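PDB 4YAH: D-methionine-binding lipoprotein MetQ from Escherichia coli, which binds methionine as the substrate-binding component of an ATP-driven methionine import system. Local coordinates for residues L127-P136 and Q195-T203. Numbering follows the deposited sequence.
Sequences LQDGSQVAVP and QIALAVINT. With MET (methionine), chain B.
A134 bonds to strand 196-201 through both its backbone groups: its N donates to L198 O (2.8 Å) and its O accepts from V200 N (2.8 Å), as parallel strands pair. A third bond runs from A197 N to Q132 O at 3.0 Å. A197 has a helix-like backbone (psi -18°), and the pairing jumps from Q132 with I196 to A134 with A199, so strand 196-201 spends one extra residue, as in a beta bulge. On one face, with CG anti to the backbone N (chi1 -178°), L198 runs alongside V133, and its CD2 lies by both valine methyls, 4.0 Å from CG1. The other face brings A134 CB to A199 CB and I196 CG2. At the strand starts Q132 sets a face of its amide over Q195 CB, 3.6 Å from NE2. L127 CD1 and S131 meet A197 CB; S131 OG (2.7 Å) and S131 N both donate to Q128 O from one face of its plane, closing the type II turn. P136 CD lies against V200 O (3.4 Å), which like L198 N is buried without a hydrogen-bond partner. N202 ND2 donates to the bound methionine OXT (2.8 Å, 167°). The two are inner strands of the five-stranded mixed sheet in one lobe of this type 2 periplasmic-binding-protein fold, flanked by strands 178-182 and 115-117; helix 139-151 packs on V135 and V200, helix 187-190 on A134 and A199.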
loop_
_atom_site.group_PDB
_atom_site.type_symbol
_atom_site.label_atom_id
_atom_site.label_comp_id
_atom_site.label_asym_id
_atom_site.label_seq_id
_atom_site.Cartn_x
_atom_site.Cartn_y
_atom_site.Cartn_z
ATOM N N LEU A 127 8.284 -3.538 24.677
ATOM C CA LEU A 127 8.107 -4.763 23.911
ATOM C C LEU A 127 8.743 -5.954 24.631
ATOM O O LEU A 127 9.966 -6.063 24.727
ATOM C CB LEU A 127 8.690 -4.598 22.504
ATOM C CG LEU A 127 8.414 -5.712 21.502
ATOM C CD1 LEU A 127 6.911 -5.847 21.229
ATOM C CD2 LEU A 127 9.151 -5.435 20.218
ATOM N N GLN A 128 7.902 -6.857 25.118
ATOM C CA GLN A 128 8.376 -8.029 25.837
ATOM C C GLN A 128 8.999 -9.068 24.935
ATOM O O GLN A 128 8.614 -9.236 23.760
ATOM C CB GLN A 128 7.232 -8.685 26.605
ATOM C CG GLN A 128 6.509 -7.766 27.525
ATOM C CD GLN A 128 5.507 -8.521 28.341
ATOM O OE1 GLN A 128 5.872 -9.391 29.128
ATOM N NE2 GLN A 128 4.239 -8.221 28.141
ATOM N N ASP A 129 9.961 -9.784 25.500
ATOM C CA ASP A 129 10.524 -10.949 24.849
ATOM C C ASP A 129 9.405 -11.906 24.471
ATOM O O ASP A 129 8.437 -12.081 25.224
ATOM C CB ASP A 129 11.511 -11.675 25.766
ATOM C CG ASP A 129 12.870 -11.031 25.819
ATOM O OD1 ASP A 129 13.082 -9.928 25.246
ATOM O OD2 ASP A 129 13.742 -11.650 26.481
ATOM N N GLY A 130 9.546 -12.531 23.305
ATOM C CA GLY A 130 8.586 -13.528 22.860
ATOM C C GLY A 130 7.333 -12.943 22.243
ATOM O O GLY A 130 6.410 -13.683 21.903
ATOM N N SER A 131 7.289 -11.623 22.091
ATOM C CA SER A 131 6.094 -10.969 21.582
ATOM C C SER A 131 5.842 -11.372 20.142
ATOM O O SER A 131 6.785 -11.535 19.367
ATOM C CB SER A 131 6.225 -9.458 21.667
ATOM O OG SER A 131 6.019 -8.990 22.983
ATOM N N GLN A 132 4.571 -11.525 19.789
ATOM C CA GLN A 132 4.214 -11.695 18.381
ATOM C C GLN A 132 4.117 -10.337 17.701
ATOM O O GLN A 132 3.518 -9.389 18.232
ATOM C CB GLN A 132 2.908 -12.462 18.243
ATOM C CG GLN A 132 3.016 -13.919 18.683
ATOM C CD GLN A 132 1.711 -14.655 18.548
ATOM O OE1 GLN A 132 0.859 -14.275 17.748
ATOM N NE2 GLN A 132 1.536 -15.703 19.344
ATOM N N VAL A 133 4.707 -10.260 16.514
ATOM C CA VAL A 133 4.710 -9.050 15.717
ATOM C C VAL A 133 4.093 -9.404 14.377
ATOM O O VAL A 133 4.615 -10.264 13.680
ATOM C CB VAL A 133 6.133 -8.494 15.524
ATOM C CG1 VAL A 133 6.110 -7.273 14.618
ATOM C CG2 VAL A 133 6.743 -8.163 16.891
ATOM N N ALA A 134 2.984 -8.755 14.033
ATOM C CA ALA A 134 2.263 -9.080 12.805
ATOM C C ALA A 134 2.782 -8.236 11.650
ATOM O O ALA A 134 3.034 -7.033 11.814
ATOM C CB ALA A 134 0.766 -8.881 12.991
ATOM N N VAL A 135 2.930 -8.876 10.493
ATOM C CA VAL A 135 3.345 -8.211 9.276
ATOM C C VAL A 135 2.564 -8.770 8.084
ATOM O O VAL A 135 2.054 -9.892 8.132
ATOM C CB VAL A 135 4.845 -8.390 9.012
ATOM C CG1 VAL A 135 5.672 -7.814 10.162
ATOM C CG2 VAL A 135 5.168 -9.867 8.817
ATOM N N PRO A 136 2.480 -7.999 6.994
ATOM C CA PRO A 136 1.864 -8.538 5.773
ATOM C C PRO A 136 2.573 -9.781 5.256
ATOM O O PRO A 136 3.793 -9.877 5.404
ATOM C CB PRO A 136 2.001 -7.398 4.761
ATOM C CG PRO A 136 2.500 -6.211 5.493
ATOM C CD PRO A 136 3.027 -6.647 6.815
ATOM N N GLN A 195 -2.263 -11.932 21.747
ATOM C CA GLN A 195 -0.807 -12.093 21.718
ATOM C C GLN A 195 -0.061 -11.126 20.774
ATOM O O GLN A 195 1.168 -11.088 20.788
ATOM C CB GLN A 195 -0.460 -13.535 21.347
ATOM C CG GLN A 195 -0.939 -14.568 22.370
ATOM C CD GLN A 195 -0.426 -14.307 23.789
ATOM O OE1 GLN A 195 0.686 -13.815 23.988
ATOM N NE2 GLN A 195 -1.253 -14.628 24.782
ATOM N N ILE A 196 -0.785 -10.337 19.978
ATOM C CA ILE A 196 -0.125 -9.442 19.018
ATOM C C ILE A 196 0.234 -8.107 19.665
ATOM O O ILE A 196 -0.628 -7.283 19.966
ATOM C CB ILE A 196 -1.013 -9.204 17.778
ATOM C CG1 ILE A 196 -1.324 -10.536 17.078
ATOM C CG2 ILE A 196 -0.374 -8.210 16.838
ATOM C CD1 ILE A 196 -0.167 -11.208 16.453
ATOM N N ALA A 197 1.533 -7.908 19.877
ATOM C CA ALA A 197 2.035 -6.740 20.582
ATOM C C ALA A 197 2.335 -5.560 19.680
ATOM O O ALA A 197 2.435 -4.418 20.139
ATOM C CB ALA A 197 3.301 -7.121 21.350
ATOM N N LEU A 198 2.461 -5.849 18.388
ATOM C CA LEU A 198 2.954 -4.893 17.421
ATOM C C LEU A 198 2.541 -5.390 16.043
ATOM O O LEU A 198 2.580 -6.590 15.790
ATOM C CB LEU A 198 4.476 -4.772 17.546
ATOM C CG LEU A 198 5.231 -3.795 16.655
ATOM C CD1 LEU A 198 4.857 -2.364 16.976
ATOM C CD2 LEU A 198 6.737 -4.017 16.855
ATOM N N ALA A 199 2.120 -4.470 15.183
ATOM C CA ALA A 199 1.782 -4.809 13.795
ATOM C C ALA A 199 2.298 -3.750 12.828
ATOM O O ALA A 199 2.103 -2.555 13.049
ATOM C CB ALA A 199 0.278 -4.962 13.626
ATOM N N VAL A 200 2.915 -4.198 11.742
ATOM C CA VAL A 200 3.290 -3.303 10.650
ATOM C C VAL A 200 2.152 -3.368 9.637
ATOM O O VAL A 200 1.868 -4.429 9.097
ATOM C CB VAL A 200 4.624 -3.696 10.005
ATOM C CG1 VAL A 200 4.959 -2.758 8.871
ATOM C CG2 VAL A 200 5.730 -3.650 11.040
ATOM N N ILE A 201 1.502 -2.232 9.417
ATOM C CA ILE A 201 0.235 -2.190 8.693
ATOM C C ILE A 201 0.281 -1.174 7.562
ATOM O O ILE A 201 0.601 -0.010 7.780
ATOM C CB ILE A 201 -0.946 -1.815 9.613
ATOM C CG1 ILE A 201 -0.898 -2.635 10.904
ATOM C CG2 ILE A 201 -2.261 -2.019 8.895
ATOM C CD1 ILE A 201 -2.059 -2.377 11.884
ATOM N N ASN A 202 -0.051 -1.611 6.349
ATOM C CA ASN A 202 -0.189 -0.667 5.256
ATOM C C ASN A 202 -1.177 0.424 5.613
ATOM O O ASN A 202 -2.238 0.164 6.151
ATOM C CB ASN A 202 -0.671 -1.356 3.974
ATOM C CG ASN A 202 0.217 -2.504 3.554
ATOM O OD1 ASN A 202 0.024 -3.643 3.984
ATOM N ND2 ASN A 202 1.190 -2.218 2.690
ATOM N N THR A 203 -0.850 1.651 5.255
ATOM C CA THR A 203 -1.724 2.764 5.559
ATOM C C THR A 203 -3.107 2.599 4.934
ATOM O O THR A 203 -4.074 3.104 5.493
ATOM C CB THR A 203 -1.070 4.064 5.122
ATOM O OG1 THR A 203 0.216 4.141 5.743
ATOM C CG2 THR A 203 -1.892 5.263 5.539
HETATM N N MET B . -0.946 1.273 -0.497
HETATM C CA MET B . -0.042 0.173 -0.160
HETATM C C MET B . 1.245 0.735 0.394
HETATM O O MET B . 1.812 1.635 -0.236
HETATM C CB MET B . 0.253 -0.688 -1.392
HETATM C CG MET B . 1.031 -1.962 -1.099
HETATM S SD MET B . 1.381 -2.961 -2.561
HETATM C CE MET B . -0.240 -3.657 -2.877
HETATM O OXT MET B . 1.728 0.278 1.449
HETATM O O HOH W 1 3.307 -14.165 22.300
#